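Local coordinates for PatF (Prochloron didemni, PDB 4BG2), which belongs to the prenyltransferase-like proteins of cyanobactin (patellamide) biosynthesis, though its own catalytic activity is uncertain, at residues A[110-116]-A[144-149]. Sequence-based numbering, arbitrary orientation.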
loop_
_atom_site.group_PDB
_atom_site.type_symbol
_atom_site.label_atom_id
_atom_site.label_comp_id
_atom_site.label_asym_id
_atom_site.label_seq_id
_atom_site.Cartn_x
_atom_site.Cartn_y
_atom_site.Cartn_z
ATOM N N HIS A 110 17.465 7.943 7.077
ATOM C CA HIS A 110 17.612 8.024 5.627
ATOM C C HIS A 110 17.108 9.300 5.006
ATOM O O HIS A 110 16.930 9.364 3.792
ATOM C CB HIS A 110 17.023 6.756 5.006
ATOM C CG HIS A 110 17.740 5.522 5.447
ATOM N ND1 HIS A 110 19.057 5.297 5.131
ATOM C CD2 HIS A 110 17.361 4.481 6.223
ATOM C CE1 HIS A 110 19.463 4.169 5.685
ATOM N NE2 HIS A 110 18.450 3.647 6.342
ATOM N N VAL A 111 16.954 10.336 5.823
ATOM C CA VAL A 111 16.523 11.649 5.347
ATOM C C VAL A 111 17.367 12.192 4.199
ATOM O O VAL A 111 16.825 12.732 3.263
ATOM C CB VAL A 111 16.470 12.712 6.488
ATOM C CG1 VAL A 111 17.847 12.989 7.074
ATOM C CG2 VAL A 111 15.829 13.994 5.978
ATOM N N ASN A 112 18.688 12.046 4.268
ATOM C CA ASN A 112 19.561 12.502 3.190
ATOM C C ASN A 112 19.809 11.458 2.114
ATOM O O ASN A 112 20.664 11.662 1.268
ATOM C CB ASN A 112 20.912 12.929 3.756
ATOM C CG ASN A 112 20.788 14.082 4.724
ATOM O OD1 ASN A 112 20.151 15.099 4.428
ATOM N ND2 ASN A 112 21.394 13.929 5.899
ATOM N N SER A 113 19.088 10.336 2.137
ATOM C CA SER A 113 19.261 9.334 1.071
ATOM C C SER A 113 18.795 9.906 -0.257
ATOM O O SER A 113 17.809 10.613 -0.299
ATOM C CB SER A 113 18.477 8.064 1.348
ATOM O OG SER A 113 18.658 7.159 0.275
ATOM N N ARG A 114 19.531 9.592 -1.323
ATOM C CA ARG A 114 19.153 9.932 -2.701
ATOM C C ARG A 114 18.583 8.711 -3.431
ATOM O O ARG A 114 18.436 8.724 -4.647
ATOM C CB ARG A 114 20.367 10.441 -3.482
ATOM C CG ARG A 114 21.073 11.633 -2.851
ATOM C CD ARG A 114 22.299 12.061 -3.658
ATOM N NE ARG A 114 23.210 12.927 -2.906
ATOM C CZ ARG A 114 24.131 13.726 -3.456
ATOM N NH1 ARG A 114 24.299 13.784 -4.776
ATOM N NH2 ARG A 114 24.900 14.474 -2.674
ATOM N N LYS A 115 18.231 7.669 -2.683
ATOM C CA LYS A 115 17.711 6.424 -3.262
ATOM C C LYS A 115 16.237 6.174 -2.988
ATOM O O LYS A 115 15.724 5.090 -3.273
ATOM C CB LYS A 115 18.551 5.273 -2.745
ATOM C CG LYS A 115 20.020 5.438 -3.123
ATOM C CD LYS A 115 20.898 4.483 -2.349
ATOM C CE LYS A 115 22.325 4.566 -2.812
ATOM N NZ LYS A 115 23.022 3.352 -2.328
ATOM N N ILE A 116 15.558 7.198 -2.474
ATOM C CA ILE A 116 14.154 7.128 -2.113
ATOM C C ILE A 116 13.377 8.090 -3.015
ATOM O O ILE A 116 13.755 9.257 -3.172
ATOM C CB ILE A 116 13.940 7.474 -0.613
ATOM C CG1 ILE A 116 14.657 6.451 0.257
ATOM C CG2 ILE A 116 12.463 7.475 -0.255
ATOM C CD1 ILE A 116 14.700 6.775 1.736
ATOM N N GLU A 144 18.756 1.652 -7.911
ATOM C CA GLU A 144 19.829 1.904 -6.963
ATOM C C GLU A 144 20.099 0.626 -6.170
ATOM O O GLU A 144 19.202 -0.213 -6.016
ATOM C CB GLU A 144 19.442 3.047 -6.017
ATOM C CG GLU A 144 19.163 4.376 -6.704
ATOM C CD GLU A 144 20.415 5.100 -7.178
ATOM O OE1 GLU A 144 21.543 4.752 -6.766
ATOM O OE2 GLU A 144 20.277 6.038 -7.989
ATOM N N ASP A 145 21.330 0.481 -5.683
ATOM C CA ASP A 145 21.667 -0.543 -4.703
ATOM C C ASP A 145 21.189 -0.005 -3.359
ATOM O O ASP A 145 21.722 0.988 -2.861
ATOM C CB ASP A 145 23.175 -0.828 -4.679
ATOM C CG ASP A 145 23.596 -1.715 -3.506
ATOM O OD1 ASP A 145 22.756 -2.482 -2.983
ATOM O OD2 ASP A 145 24.781 -1.652 -3.112
ATOM N N THR A 146 20.173 -0.655 -2.791
ATOM C CA THR A 146 19.461 -0.106 -1.654
ATOM C C THR A 146 19.494 -1.027 -0.443
ATOM O O THR A 146 18.621 -0.957 0.426
ATOM C CB THR A 146 18.021 0.250 -2.050
ATOM O OG1 THR A 146 17.369 -0.895 -2.616
ATOM C CG2 THR A 146 18.045 1.371 -3.080
ATOM N N GLU A 147 20.549 -1.836 -0.362
ATOM C CA GLU A 147 20.809 -2.678 0.805
ATOM C C GLU A 147 20.789 -1.940 2.144
ATOM O O GLU A 147 20.236 -2.478 3.108
ATOM C CB GLU A 147 22.134 -3.428 0.676
ATOM C CG GLU A 147 21.967 -4.776 0.008
ATOM C CD GLU A 147 23.112 -5.724 0.268
ATOM O OE1 GLU A 147 23.465 -5.907 1.444
ATOM O OE2 GLU A 147 23.647 -6.302 -0.698
ATOM N N GLU A 148 21.361 -0.732 2.218
ATOM C CA GLU A 148 21.377 -0.003 3.499
ATOM C C GLU A 148 19.975 0.398 3.997
ATOM O O GLU A 148 19.693 0.368 5.200
ATOM C CB GLU A 148 22.340 1.197 3.473
ATOM C CG GLU A 148 21.854 2.483 2.806
ATOM C CD GLU A 148 22.066 2.509 1.299
ATOM O OE1 GLU A 148 21.690 1.516 0.617
ATOM O OE2 GLU A 148 22.597 3.529 0.795
ATOM N N LEU A 149 19.078 0.742 3.072
ATOM C CA LEU A 149 17.688 1.038 3.431
ATOM C C LEU A 149 17.016 -0.216 3.960
ATOM O O LEU A 149 16.340 -0.185 4.986
ATOM C CB LEU A 149 16.901 1.552 2.218
ATOM C CG LEU A 149 17.424 2.797 1.508
ATOM C CD1 LEU A 149 16.469 3.263 0.426
ATOM C CD2 LEU A 149 17.659 3.900 2.521
#
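On the outside of a closed antiparallel barrel, the loop that leads into strand 116-124 packs against the start of helix 147-157, with K115 and H110 reaching across to E144, D145, T146, E148 and L149. K115 carries the polar half. Its CG stands anti to its own carbonyl carbon (chi1 -59°), and from there the chain runs extended across the loop that precedes the helix. NZ ends 2.8 Å from D145 O, nearly in line with that carbonyl (C=O...N 167°), and 3.2 Å from E148 OE2, where the salt bridge uses the syn lone pair. The ammonium therefore ties that loop to the first turn of the helix. Nearer the backbone, the K115 chain crosses the E144 side chain at about a right angle, CG lying 3.8 Å from E144 CB, while K115 CB rests 3.9 Å from T146 CG2. A methionine in its place would probably leave D145 O and the E148 carboxylate without the ammonium they share. An ST turn steadies the root of the lysine: S113 OG accepts from K115 N at 3.0 Å. The other half is apolar. L149 splits its two methyls, CD2 sitting over one face of the H110 imidazole, 3.4 Å from the ring centroid and 19° off the normal, and CD1 lying 3.7 Å from I116 CG1. The H110 ring is also held through NE2, hydrogen-bonded to T152 OG1 one turn further along the helix. Toward the barrel, I116 packs on I138 and L149 on I140, both of strand 133-140. This is how a peripheral helix is fastened outside neighbouring strands of a ten-stranded antiparallel barrel, the architecture of the ABBA prenyltransferase fold.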